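Cytoplasmic protein (Cryptococcus neoformans var. grubii serotype A, PDB 7LPO) probably hydrolyses steryl beta-glucosides, as a sterylglucosidase of glycoside hydrolase family 5. Local coordinates at residues G70-K75 against V102-S107; L77-G82 against M121-A126; L305-A310 against G372-A377. One frame throughout, in Å; residues are numbered along the deposited sequence.

Interaction 1 of 3, residues G70-K75 against V102-S107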
ATOM      1  N   GLY A  70     -12.890 -19.026  -4.195  1.00 27.65           N
ATOM      2  CA  GLY A  70     -11.827 -18.117  -3.834  1.00 28.11           C
ATOM      3  C   GLY A  70     -11.012 -18.731  -2.724  1.00 29.16           C
ATOM      4  O   GLY A  70     -11.226 -18.438  -1.544  1.00 31.53           O
ATOM      5  N   ASP A  71     -10.092 -19.615  -3.091  1.00 23.76           N
ATOM      6  CA  ASP A  71      -9.300 -20.341  -2.106  1.00 22.85           C
ATOM      7  C   ASP A  71      -8.071 -19.506  -1.776  1.00 21.65           C
ATOM      8  O   ASP A  71      -7.043 -19.577  -2.451  1.00 22.08           O
ATOM      9  CB  ASP A  71      -8.915 -21.721  -2.620  1.00 26.89           C
ATOM     10  CG  ASP A  71      -8.024 -22.452  -1.652  1.00 30.17           C
ATOM     11  OD1 ASP A  71      -8.129 -22.173  -0.439  1.00 31.80           O
ATOM     12  OD2 ASP A  71      -7.209 -23.278  -2.097  1.00 31.36           O
ATOM     13  N   PHE A  72      -8.186 -18.705  -0.718  1.00 16.22           N
ATOM     14  CA  PHE A  72      -7.084 -17.919  -0.194  1.00 18.89           C
ATOM     15  C   PHE A  72      -6.481 -18.511   1.068  1.00 20.51           C
ATOM     16  O   PHE A  72      -5.545 -17.923   1.616  1.00 20.44           O
ATOM     17  CB  PHE A  72      -7.553 -16.497   0.108  1.00 19.34           C
ATOM     18  CG  PHE A  72      -7.799 -15.665  -1.111  1.00 19.05           C
ATOM     19  CD1 PHE A  72      -8.964 -15.819  -1.858  1.00 19.93           C
ATOM     20  CD2 PHE A  72      -6.876 -14.727  -1.507  1.00 19.44           C
ATOM     21  CE1 PHE A  72      -9.194 -15.049  -2.975  1.00 21.33           C
ATOM     22  CE2 PHE A  72      -7.098 -13.946  -2.626  1.00 22.17           C
ATOM     23  CZ  PHE A  72      -8.254 -14.097  -3.355  1.00 22.79           C
ATOM     24  N   ILE A  73      -6.982 -19.653   1.541  1.00 26.74           N
ATOM     25  CA  ILE A  73      -6.505 -20.190   2.809  1.00 27.44           C
ATOM     26  C   ILE A  73      -5.007 -20.442   2.738  1.00 23.76           C
ATOM     27  O   ILE A  73      -4.481 -20.917   1.723  1.00 23.51           O
ATOM     28  CB  ILE A  73      -7.250 -21.482   3.176  1.00 31.47           C
ATOM     29  CG1 ILE A  73      -8.733 -21.198   3.396  1.00 33.74           C
ATOM     30  CG2 ILE A  73      -6.631 -22.104   4.417  1.00 34.08           C
ATOM     31  CD1 ILE A  73      -9.093 -20.892   4.825  1.00 34.57           C
ATOM     32  N   ASN A  74      -4.318 -20.128   3.835  1.00 20.76           N
ATOM     33  CA  ASN A  74      -2.892 -20.346   4.052  1.00 23.55           C
ATOM     34  C   ASN A  74      -2.025 -19.328   3.326  1.00 27.64           C
ATOM     35  O   ASN A  74      -0.805 -19.519   3.243  1.00 31.01           O
ATOM     36  CB  ASN A  74      -2.469 -21.765   3.660  1.00 23.68           C
ATOM     37  CG  ASN A  74      -2.746 -22.770   4.766  1.00 25.53           C
ATOM     38  OD1 ASN A  74      -2.674 -22.441   5.955  1.00 23.91           O
ATOM     39  ND2 ASN A  74      -3.077 -23.995   4.381  1.00 29.50           N
ATOM     40  N   LYS A  75      -2.605 -18.243   2.821  1.00 27.32           N
ATOM     41  CA  LYS A  75      -1.856 -17.050   2.465  1.00 24.99           C
ATOM     42  C   LYS A  75      -2.334 -15.909   3.351  1.00 19.83           C
ATOM     43  O   LYS A  75      -3.545 -15.668   3.427  1.00 19.21           O
ATOM     44  CB  LYS A  75      -2.044 -16.679   0.991  1.00 29.52           C
ATOM     45  CG  LYS A  75      -1.481 -17.703   0.021  1.00 31.61           C
ATOM     46  CD  LYS A  75      -2.187 -17.590  -1.320  1.00 32.54           C
ATOM     47  CE  LYS A  75      -1.180 -17.480  -2.448  1.00 32.75           C
ATOM     48  NZ  LYS A  75      -1.725 -16.648  -3.551  1.00 32.56           N
ATOM     49  N   VAL A 102      -2.662  -7.644   4.880  1.00 17.19           N
ATOM     50  CA  VAL A 102      -3.338  -7.491   3.596  1.00 16.16           C
ATOM     51  C   VAL A 102      -4.439  -8.538   3.462  1.00 14.71           C
ATOM     52  O   VAL A 102      -4.188  -9.739   3.611  1.00 16.23           O
ATOM     53  CB  VAL A 102      -2.330  -7.612   2.441  1.00 17.39           C
ATOM     54  CG1 VAL A 102      -3.037  -7.555   1.103  1.00 22.13           C
ATOM     55  CG2 VAL A 102      -1.261  -6.533   2.534  1.00 16.95           C
ATOM     56  N   PHE A 103      -5.659  -8.081   3.174  1.00 14.68           N
ATOM     57  CA  PHE A 103      -6.763  -8.952   2.795  1.00 14.70           C
ATOM     58  C   PHE A 103      -7.559  -8.258   1.699  1.00 16.06           C
ATOM     59  O   PHE A 103      -7.521  -7.035   1.555  1.00 14.73           O
ATOM     60  CB  PHE A 103      -7.670  -9.306   3.988  1.00 14.68           C
ATOM     61  CG  PHE A 103      -8.462  -8.151   4.512  1.00 15.05           C
ATOM     62  CD1 PHE A 103      -7.906  -7.277   5.432  1.00 17.20           C
ATOM     63  CD2 PHE A 103      -9.752  -7.930   4.083  1.00 16.15           C
ATOM     64  CE1 PHE A 103      -8.618  -6.205   5.918  1.00 17.45           C
ATOM     65  CE2 PHE A 103     -10.479  -6.859   4.567  1.00 17.38           C
ATOM     66  CZ  PHE A 103      -9.911  -5.994   5.486  1.00 17.95           C
ATOM     67  N   THR A 104      -8.276  -9.043   0.905  1.00 15.14           N
ATOM     68  CA  THR A 104      -9.053  -8.477  -0.185  1.00 14.77           C
ATOM     69  C   THR A 104     -10.535  -8.732   0.025  1.00 14.77           C
ATOM     70  O   THR A 104     -10.943  -9.718   0.645  1.00 16.12           O
ATOM     71  CB  THR A 104      -8.626  -9.037  -1.547  1.00 16.26           C
ATOM     72  OG1 THR A 104      -8.899 -10.443  -1.597  1.00 16.30           O
ATOM     73  CG2 THR A 104      -7.128  -8.757  -1.768  1.00 16.63           C
ATOM     74  N   TRP A 105     -11.334  -7.799  -0.487  1.00 14.82           N
ATOM     75  CA  TRP A 105     -12.776  -7.990  -0.569  1.00 16.26           C
ATOM     76  C   TRP A 105     -13.122  -9.309  -1.248  1.00 17.80           C
ATOM     77  O   TRP A 105     -14.046 -10.015  -0.822  1.00 14.33           O
ATOM     78  CB  TRP A 105     -13.361  -6.797  -1.317  1.00 14.33           C
ATOM     79  CG  TRP A 105     -14.839  -6.727  -1.424  1.00 15.26           C
ATOM     80  CD1 TRP A 105     -15.757  -7.502  -0.793  1.00 14.35           C
ATOM     81  CD2 TRP A 105     -15.568  -5.799  -2.226  1.00 15.79           C
ATOM     82  NE1 TRP A 105     -17.015  -7.112  -1.152  1.00 14.37           N
ATOM     83  CE2 TRP A 105     -16.925  -6.074  -2.042  1.00 14.40           C
ATOM     84  CE3 TRP A 105     -15.198  -4.755  -3.082  1.00 16.20           C
ATOM     85  CZ2 TRP A 105     -17.923  -5.350  -2.687  1.00 14.44           C
ATOM     86  CZ3 TRP A 105     -16.187  -4.046  -3.729  1.00 16.85           C
ATOM     87  CH2 TRP A 105     -17.535  -4.345  -3.524  1.00 14.47           C
ATOM     88  N   GLU A 106     -12.375  -9.669  -2.297  1.00 15.98           N
ATOM     89  CA  GLU A 106     -12.668 -10.909  -3.007  1.00 14.32           C
ATOM     90  C   GLU A 106     -12.583 -12.102  -2.070  1.00 17.79           C
ATOM     91  O   GLU A 106     -13.414 -13.016  -2.144  1.00 14.30           O
ATOM     92  CB  GLU A 106     -11.708 -11.106  -4.180  1.00 16.65           C
ATOM     93  CG  GLU A 106     -11.844 -12.472  -4.847  1.00 18.17           C
ATOM     94  CD  GLU A 106     -10.862 -12.707  -5.992  1.00 20.13           C
ATOM     95  OE1 GLU A 106     -11.054 -13.699  -6.716  1.00 22.05           O
ATOM     96  OE2 GLU A 106      -9.908 -11.917  -6.182  1.00 20.58           O
ATOM     97  N   SER A 107     -11.559 -12.131  -1.209  1.00 16.19           N
ATOM     98  CA  SER A 107     -11.359 -13.281  -0.337  1.00 18.62           C
ATOM     99  C   SER A 107     -12.466 -13.409   0.701  1.00 17.53           C
ATOM    100  O   SER A 107     -12.667 -14.504   1.245  1.00 18.02           O
ATOM    101  CB  SER A 107      -9.989 -13.197   0.349  1.00 20.52           C
ATOM    102  OG  SER A 107      -9.945 -12.143   1.304  1.00 21.48           O
TER
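F72 turns its ring onto S107 because CG lies anti to its own carbonyl carbon (chi1 -73°), while S107 sets OG between its backbone N and carbonyl carbon (chi1 69°), a torsion that carries OG to T104 O, off the ring face, and leaves the CB methylene to meet F72. S107 CB sits over one face in a CH-pi contact, 3.7 Å from the centroid of the F72 ring and displaced toward its rim. E106 arrives by a different route: its extended chain brings the carboxylate to the ring edge, with E106 OE2 3.9 Å from F72 CZ and the two planes 73° apart. Outside the contact, E106 OE1 forms a salt bridge with R149. T104 approaches obliquely, T104 OG1 standing 4.1 Å from F72 CE2. No hydrogen bond joins the two segments, yet polar bonds order the surface met by the ring. T104 is the N-cap of the helix, its OG1 accepting from S107 N at 3.2 Å, and S107 OG donates a bond of 2.7 Å to a lone pair of T104 O, so each hydroxyl has one bond within the junction. The ring illustrates how a loop can be seated on a strand-to-helix junction: F72 opens a type II turn in the loop between helices 61-66 and 83-93, and rests where strand 98-104 passes into helix 105-109, with Y120 of helix 118-133 against S107.

Interaction 2 of 3, residues L77-G82 against M121-A126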
ATOM      1  N   LEU A  77       0.435 -16.786   5.342  1.00 22.95           N
ATOM      2  CA  LEU A  77       1.256 -17.740   6.071  1.00 19.77           C
ATOM      3  C   LEU A  77       0.572 -19.099   6.125  1.00 19.99           C
ATOM      4  O   LEU A  77      -0.621 -19.193   6.437  1.00 19.97           O
ATOM      5  CB  LEU A  77       1.526 -17.233   7.481  1.00 19.37           C
ATOM      6  CG  LEU A  77       2.433 -16.014   7.610  1.00 23.47           C
ATOM      7  CD1 LEU A  77       2.491 -15.623   9.080  1.00 25.23           C
ATOM      8  CD2 LEU A  77       3.828 -16.263   7.056  1.00 24.37           C
ATOM      9  N   ASN A  78       1.329 -20.147   5.813  1.00 20.20           N
ATOM     10  CA  ASN A  78       0.825 -21.509   5.905  1.00 23.07           C
ATOM     11  C   ASN A  78       0.876 -21.967   7.360  1.00 25.58           C
ATOM     12  O   ASN A  78       1.942 -21.960   7.988  1.00 26.87           O
ATOM     13  CB  ASN A  78       1.638 -22.437   5.015  1.00 23.81           C
ATOM     14  CG  ASN A  78       1.000 -23.799   4.873  1.00 26.31           C
ATOM     15  OD1 ASN A  78       0.687 -24.457   5.863  1.00 26.15           O
ATOM     16  ND2 ASN A  78       0.786 -24.220   3.643  1.00 30.12           N
ATOM     17  N   LEU A  79      -0.275 -22.339   7.904  1.00 28.64           N
ATOM     18  CA  LEU A  79      -0.375 -22.738   9.300  1.00 29.86           C
ATOM     19  C   LEU A  79      -0.375 -24.251   9.475  1.00 32.87           C
ATOM     20  O   LEU A  79      -0.486 -24.729  10.606  1.00 34.22           O
ATOM     21  CB  LEU A  79      -1.638 -22.132   9.929  1.00 28.08           C
ATOM     22  CG  LEU A  79      -1.710 -20.597   9.891  1.00 29.06           C
ATOM     23  CD1 LEU A  79      -3.074 -20.096  10.383  1.00 29.62           C
ATOM     24  CD2 LEU A  79      -0.613 -19.944  10.703  1.00 28.91           C
ATOM     25  N   ASP A  80      -0.239 -25.012   8.391  1.00 39.65           N
ATOM     26  CA  ASP A  80      -0.243 -26.467   8.469  1.00 42.32           C
ATOM     27  C   ASP A  80       1.149 -27.086   8.451  1.00 45.10           C
ATOM     28  O   ASP A  80       1.300 -28.228   8.898  1.00 48.97           O
ATOM     29  CB  ASP A  80      -1.050 -27.065   7.307  1.00 40.93           C
ATOM     30  CG  ASP A  80      -2.514 -26.646   7.325  1.00 43.04           C
ATOM     31  OD1 ASP A  80      -3.058 -26.407   8.425  1.00 44.76           O
ATOM     32  OD2 ASP A  80      -3.119 -26.550   6.237  1.00 43.20           O
ATOM     33  N   ASP A  81       2.166 -26.376   7.958  1.00 42.44           N
ATOM     34  CA  ASP A  81       3.467 -26.980   7.684  1.00 41.19           C
ATOM     35  C   ASP A  81       4.585 -26.452   8.574  1.00 39.13           C
ATOM     36  O   ASP A  81       5.752 -26.780   8.338  1.00 40.35           O
ATOM     37  CB  ASP A  81       3.839 -26.774   6.211  1.00 42.47           C
ATOM     38  CG  ASP A  81       4.003 -25.300   5.841  1.00 46.56           C
ATOM     39  OD1 ASP A  81       4.009 -24.436   6.744  1.00 47.57           O
ATOM     40  OD2 ASP A  81       4.120 -25.002   4.634  1.00 48.65           O
ATOM     41  N   GLY A  82       4.265 -25.641   9.580  1.00 41.57           N
ATOM     42  CA  GLY A  82       5.263 -25.099  10.477  1.00 39.96           C
ATOM     43  C   GLY A  82       6.024 -23.901   9.956  1.00 41.57           C
ATOM     44  O   GLY A  82       6.732 -23.250  10.739  1.00 44.60           O
ATOM     45  N   MET A 121     -12.162 -15.842   7.106  1.00 20.06           N
ATOM     46  CA  MET A 121     -12.185 -14.974   8.267  1.00 21.28           C
ATOM     47  C   MET A 121     -11.477 -15.631   9.486  1.00 22.05           C
ATOM     48  O   MET A 121     -10.673 -15.008  10.139  1.00 21.85           O
ATOM     49  CB  MET A 121     -13.605 -14.663   8.676  1.00 19.46           C
ATOM     50  CG  MET A 121     -14.400 -13.876   7.691  1.00 23.30           C
ATOM     51  SD  MET A 121     -15.705 -12.943   8.434  1.00 28.83           S
ATOM     52  CE  MET A 121     -16.357 -12.001   7.143  1.00 29.13           C
ATOM     53  N   ASP A 122     -11.823 -16.895   9.724  1.00 20.34           N
ATOM     54  CA  ASP A 122     -11.216 -17.610  10.860  1.00 21.34           C
ATOM     55  C   ASP A 122      -9.752 -17.916  10.597  1.00 20.42           C
ATOM     56  O   ASP A 122      -8.953 -17.970  11.538  1.00 21.20           O
ATOM     57  CB  ASP A 122     -12.008 -18.898  11.099  1.00 22.93           C
ATOM     58  CG  ASP A 122     -13.415 -18.639  11.628  1.00 26.19           C
ATOM     59  OD1 ASP A 122     -13.681 -17.548  12.150  1.00 29.18           O
ATOM     60  OD2 ASP A 122     -14.264 -19.538  11.540  1.00 29.50           O
ATOM     61  N   TYR A 123      -9.383 -18.128   9.332  1.00 18.06           N
ATOM     62  CA  TYR A 123      -7.971 -18.273   9.005  1.00 18.51           C
ATOM     63  C   TYR A 123      -7.208 -17.001   9.357  1.00 17.98           C
ATOM     64  O   TYR A 123      -6.134 -17.058   9.972  1.00 14.17           O
ATOM     65  CB  TYR A 123      -7.784 -18.608   7.525  1.00 19.13           C
ATOM     66  CG  TYR A 123      -6.371 -18.322   7.069  1.00 21.02           C
ATOM     67  CD1 TYR A 123      -5.352 -19.235   7.299  1.00 20.99           C
ATOM     68  CD2 TYR A 123      -6.046 -17.117   6.447  1.00 22.83           C
ATOM     69  CE1 TYR A 123      -4.054 -18.972   6.907  1.00 22.28           C
ATOM     70  CE2 TYR A 123      -4.745 -16.844   6.048  1.00 22.75           C
ATOM     71  CZ  TYR A 123      -3.755 -17.778   6.278  1.00 23.03           C
ATOM     72  OH  TYR A 123      -2.459 -17.520   5.890  1.00 23.79           O
ATOM     73  N   ILE A 124      -7.744 -15.838   8.965  1.00 15.30           N
ATOM     74  CA  ILE A 124      -7.090 -14.570   9.290  1.00 16.45           C
ATOM     75  C   ILE A 124      -6.922 -14.433  10.796  1.00 18.06           C
ATOM     76  O   ILE A 124      -5.874 -13.995  11.281  1.00 19.67           O
ATOM     77  CB  ILE A 124      -7.881 -13.382   8.714  1.00 17.96           C
ATOM     78  CG1 ILE A 124      -7.732 -13.305   7.194  1.00 18.40           C
ATOM     79  CG2 ILE A 124      -7.406 -12.094   9.341  1.00 17.57           C
ATOM     80  CD1 ILE A 124      -8.730 -12.372   6.529  1.00 17.91           C
ATOM     81  N   ILE A 125      -7.954 -14.793  11.557  1.00 19.03           N
ATOM     82  CA  ILE A 125      -7.881 -14.705  13.013  1.00 20.07           C
ATOM     83  C   ILE A 125      -6.758 -15.584  13.544  1.00 19.82           C
ATOM     84  O   ILE A 125      -6.009 -15.182  14.440  1.00 20.98           O
ATOM     85  CB  ILE A 125      -9.242 -15.080  13.632  1.00 22.48           C
ATOM     86  CG1 ILE A 125     -10.184 -13.879  13.537  1.00 21.38           C
ATOM     87  CG2 ILE A 125      -9.071 -15.557  15.064  1.00 22.29           C
ATOM     88  CD1 ILE A 125     -11.645 -14.225  13.722  1.00 20.43           C
ATOM     89  N   ALA A 126      -6.627 -16.796  13.002  1.00 21.80           N
ATOM     90  CA  ALA A 126      -5.542 -17.681  13.409  1.00 20.38           C
ATOM     91  C   ALA A 126      -4.186 -17.067  13.095  1.00 20.63           C
ATOM     92  O   ALA A 126      -3.257 -17.145  13.905  1.00 22.10           O
ATOM     93  CB  ALA A 126      -5.683 -19.036  12.707  1.00 20.27           C
TER
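Y123 OH and L77 O are only 2.5 Å apart, a notably short hydrogen bond in which a helix side chain reaches a backbone carbonyl of a loop. The tyrosine is the donor, approaching L77 O tilted 27° from the carbonyl plane, while the carbonyl oxygen lies at the ring edge, near the ring plane. With CG anti to the backbone N (chi1 161°), the ring of Y123 extends from the helix far enough for its hydroxyl to meet the loop. The same side chain also has an apolar role. L79 crosses it obliquely, so that L79 CD1 lies 3.8 Å from Y123 CE1, and this methyl also meets A126 CB at 3.7 Å, one turn further along the helix. L79 therefore bridges two helix positions with a single branch. The loop beyond is shaped by N78, whose OD1 accepts from D80 N at 2.7 Å in an Asx turn. The loop runs beside helix 118-133 and leads into helix 83-93, where L77 and L79 touch A84, while Y123 and I124 also touch Y101 of strand 98-104. The arrangement is that of a loop laid against an outer helix of a TIM barrel, the fold of family 5 glycoside hydrolases.

Interaction 3 of 3, residues L305-A310 against G372-A377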
ATOM      1  N   LEU A 305     -13.883   2.706 -28.048  1.00 15.94           N
ATOM      2  CA  LEU A 305     -13.379   1.339 -28.048  1.00 16.31           C
ATOM      3  C   LEU A 305     -14.341   0.403 -27.327  1.00 15.77           C
ATOM      4  O   LEU A 305     -14.562  -0.732 -27.756  1.00 15.80           O
ATOM      5  CB  LEU A 305     -11.996   1.299 -27.388  1.00 15.74           C
ATOM      6  CG  LEU A 305     -10.832   1.884 -28.194  1.00 16.29           C
ATOM      7  CD1 LEU A 305      -9.570   1.989 -27.318  1.00 15.86           C
ATOM      8  CD2 LEU A 305     -10.541   1.050 -29.413  1.00 17.30           C
ATOM      9  N   GLY A 306     -14.900   0.854 -26.205  1.00 16.34           N
ATOM     10  CA  GLY A 306     -15.841   0.035 -25.466  1.00 18.26           C
ATOM     11  C   GLY A 306     -17.134  -0.231 -26.208  1.00 18.45           C
ATOM     12  O   GLY A 306     -17.897  -1.113 -25.800  1.00 18.85           O
ATOM     13  N   MET A 307     -17.414   0.536 -27.262  1.00 15.67           N
ATOM     14  CA  MET A 307     -18.510   0.260 -28.178  1.00 15.75           C
ATOM     15  C   MET A 307     -18.033  -0.486 -29.423  1.00 16.03           C
ATOM     16  O   MET A 307     -18.775  -0.582 -30.405  1.00 17.46           O
ATOM     17  CB  MET A 307     -19.209   1.563 -28.573  1.00 15.80           C
ATOM     18  CG  MET A 307     -20.143   2.121 -27.505  1.00 20.98           C
ATOM     19  SD  MET A 307     -21.462   0.970 -26.998  1.00 23.47           S
ATOM     20  CE  MET A 307     -22.310   0.729 -28.557  1.00 21.13           C
ATOM     21  N   GLY A 308     -16.818  -1.023 -29.398  1.00 17.10           N
ATOM     22  CA  GLY A 308     -16.341  -1.878 -30.455  1.00 17.32           C
ATOM     23  C   GLY A 308     -15.715  -1.173 -31.634  1.00 19.76           C
ATOM     24  O   GLY A 308     -15.436  -1.833 -32.644  1.00 20.97           O
ATOM     25  N   GLU A 309     -15.491   0.137 -31.549  1.00 19.35           N
ATOM     26  CA  GLU A 309     -14.966   0.907 -32.668  1.00 23.06           C
ATOM     27  C   GLU A 309     -13.448   1.012 -32.575  1.00 21.81           C
ATOM     28  O   GLU A 309     -12.910   1.393 -31.536  1.00 21.53           O
ATOM     29  CB  GLU A 309     -15.575   2.306 -32.693  1.00 29.09           C
ATOM     30  CG  GLU A 309     -17.076   2.332 -32.822  1.00 37.95           C
ATOM     31  CD  GLU A 309     -17.620   3.746 -32.765  1.00 46.88           C
ATOM     32  OE1 GLU A 309     -16.817   4.701 -32.910  1.00 49.79           O
ATOM     33  OE2 GLU A 309     -18.846   3.900 -32.567  1.00 50.08           O
ATOM     34  N   ALA A 310     -12.769   0.686 -33.669  1.00 22.65           N
ATOM     35  CA  ALA A 310     -11.319   0.763 -33.712  1.00 23.58           C
ATOM     36  C   ALA A 310     -10.848   2.197 -33.511  1.00 22.20           C
ATOM     37  O   ALA A 310     -11.488   3.153 -33.964  1.00 20.73           O
ATOM     38  CB  ALA A 310     -10.804   0.223 -35.047  1.00 25.90           C
ATOM     39  N   GLY A 372     -25.821  10.896 -21.735  1.00 18.90           N
ATOM     40  CA  GLY A 372     -25.660  12.080 -22.553  1.00 19.50           C
ATOM     41  C   GLY A 372     -24.254  12.626 -22.644  1.00 21.48           C
ATOM     42  O   GLY A 372     -24.082  13.758 -23.112  1.00 22.74           O
ATOM     43  N   VAL A 373     -23.241  11.869 -22.218  1.00 19.51           N
ATOM     44  CA  VAL A 373     -21.870  12.358 -22.310  1.00 16.35           C
ATOM     45  C   VAL A 373     -21.427  12.436 -23.764  1.00 15.60           C
ATOM     46  O   VAL A 373     -20.735  13.381 -24.161  1.00 15.62           O
ATOM     47  CB  VAL A 373     -20.929  11.467 -21.477  1.00 18.53           C
ATOM     48  CG1 VAL A 373     -19.460  11.866 -21.691  1.00 15.42           C
ATOM     49  CG2 VAL A 373     -21.306  11.552 -20.005  1.00 18.76           C
ATOM     50  N   TRP A 374     -21.788  11.441 -24.576  1.00 16.88           N
ATOM     51  CA  TRP A 374     -21.421  11.454 -25.984  1.00 16.69           C
ATOM     52  C   TRP A 374     -22.501  10.768 -26.803  1.00 17.98           C
ATOM     53  O   TRP A 374     -23.366  10.069 -26.274  1.00 19.48           O
ATOM     54  CB  TRP A 374     -20.055  10.799 -26.220  1.00 15.98           C
ATOM     55  CG  TRP A 374     -19.945   9.338 -25.924  1.00 15.94           C
ATOM     56  CD1 TRP A 374     -20.041   8.738 -24.702  1.00 16.18           C
ATOM     57  CD2 TRP A 374     -19.675   8.285 -26.865  1.00 15.98           C
ATOM     58  NE1 TRP A 374     -19.857   7.382 -24.825  1.00 16.91           N
ATOM     59  CE2 TRP A 374     -19.625   7.078 -26.140  1.00 15.92           C
ATOM     60  CE3 TRP A 374     -19.465   8.249 -28.245  1.00 17.99           C
ATOM     61  CZ2 TRP A 374     -19.380   5.851 -26.747  1.00 15.94           C
ATOM     62  CZ3 TRP A 374     -19.228   7.028 -28.847  1.00 17.12           C
ATOM     63  CH2 TRP A 374     -19.190   5.845 -28.099  1.00 16.64           C
ATOM     64  N   GLU A 375     -22.425  10.972 -28.114  1.00 20.63           N
ATOM     65  CA  GLU A 375     -23.397  10.457 -29.068  1.00 23.46           C
ATOM     66  C   GLU A 375     -22.751   9.357 -29.895  1.00 19.66           C
ATOM     67  O   GLU A 375     -21.808   9.621 -30.649  1.00 18.33           O
ATOM     68  CB  GLU A 375     -23.909  11.573 -29.978  1.00 29.19           C
ATOM     69  CG  GLU A 375     -24.962  11.106 -30.968  1.00 36.97           C
ATOM     70  CD  GLU A 375     -25.506  12.233 -31.821  1.00 44.02           C
ATOM     71  OE1 GLU A 375     -24.777  13.224 -32.040  1.00 44.31           O
ATOM     72  OE2 GLU A 375     -26.667  12.126 -32.274  1.00 48.70           O
ATOM     73  N   ILE A 376     -23.290   8.139 -29.787  1.00 20.67           N
ATOM     74  CA  ILE A 376     -22.667   6.976 -30.416  1.00 25.79           C
ATOM     75  C   ILE A 376     -22.746   7.056 -31.938  1.00 30.01           C
ATOM     76  O   ILE A 376     -21.810   6.647 -32.638  1.00 33.99           O
ATOM     77  CB  ILE A 376     -23.315   5.681 -29.889  1.00 25.99           C
ATOM     78  CG1 ILE A 376     -22.826   5.384 -28.467  1.00 24.92           C
ATOM     79  CG2 ILE A 376     -23.013   4.520 -30.822  1.00 27.44           C
ATOM     80  CD1 ILE A 376     -23.648   4.346 -27.742  1.00 25.79           C
ATOM     81  N   ALA A 377     -23.857   7.560 -32.480  1.00 33.54           N
ATOM     82  CA  ALA A 377     -24.025   7.556 -33.933  1.00 33.22           C
ATOM     83  C   ALA A 377     -22.957   8.403 -34.615  1.00 33.99           C
ATOM     84  O   ALA A 377     -22.415   8.015 -35.659  1.00 34.75           O
ATOM     85  CB  ALA A 377     -25.425   8.053 -34.308  1.00 33.46           C
TER
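M307 carries the apolar part of this contact, meeting W374 and I376 with different portions of one side chain. Its CG lies at the indole edge, near the ring plane, 3.9 Å from W374 CZ2, so the methylene borders the six-membered ring and does not stack on it. Beyond CG the chain bends twice, at chi2 (-58°) and at chi3 (-60°), which folds the thioether back and sends the methyl to the isoleucine: M307 CE is 3.9 Å from I376 CD1. The two side chains cross at about a right angle, and the sulfur stays near the same methyl, with M307 SD 4.1 Å from I376 CD1.

The aromatic part is prepared within 372-377. I376 CG1 lies 3.7 Å above the plane of the W374 ring, toward its rim, so isoleucine occupies a face and methionine the edge. The indole is further packed by I300 and M303 of helix 299-306 and by A369 of helix 367-370.

Polar groups add proximity but no bond across the segments. E309, extended beyond CG, points toward 372-377, with E309 OE2 4.0 Å from I376 O; at that distance the pair is only a loose approach.

Backbone bonds fix the shape of both partners. The chain after helix 367-370 runs into the weakly bonded strand 374-375, which pairs antiparallel with 380-381. The residues that follow helices 299-306 and 367-370 thus meet through M307, W374 and I376 at the periphery of the molecule. Each helix ends in a Schellman C-cap with a glycine of positive phi at C-prime: G308 in the first, where G308 N bonds to L305 O at 2.8 Å, and G372 in the second.

Overall arrangement
Interactions 1 and 2 are neighbours, their centres 11 Å apart, and share the loop between helices 61-66 and 83-93. N74 ties them together, with N74 OD1 3.1 Å from L79 N and N74 ND2 3.2 Å from D80 OD2, both probable hydrogen bonds, while I73 CD1 packs 3.8 Å from Y123 CB. Their segments alternate along the chain; because 70-75 and 77-82 are nearly consecutive, the two contacts fix neighbouring parts of one loop. Interaction 1 lies at the C-terminal end of a barrel strand, the end at which TIM-barrel glycosidases carry their active site. Interaction 3 stands apart, its centre about 37 Å from that of interaction 1 and 48 Å from that of interaction 2.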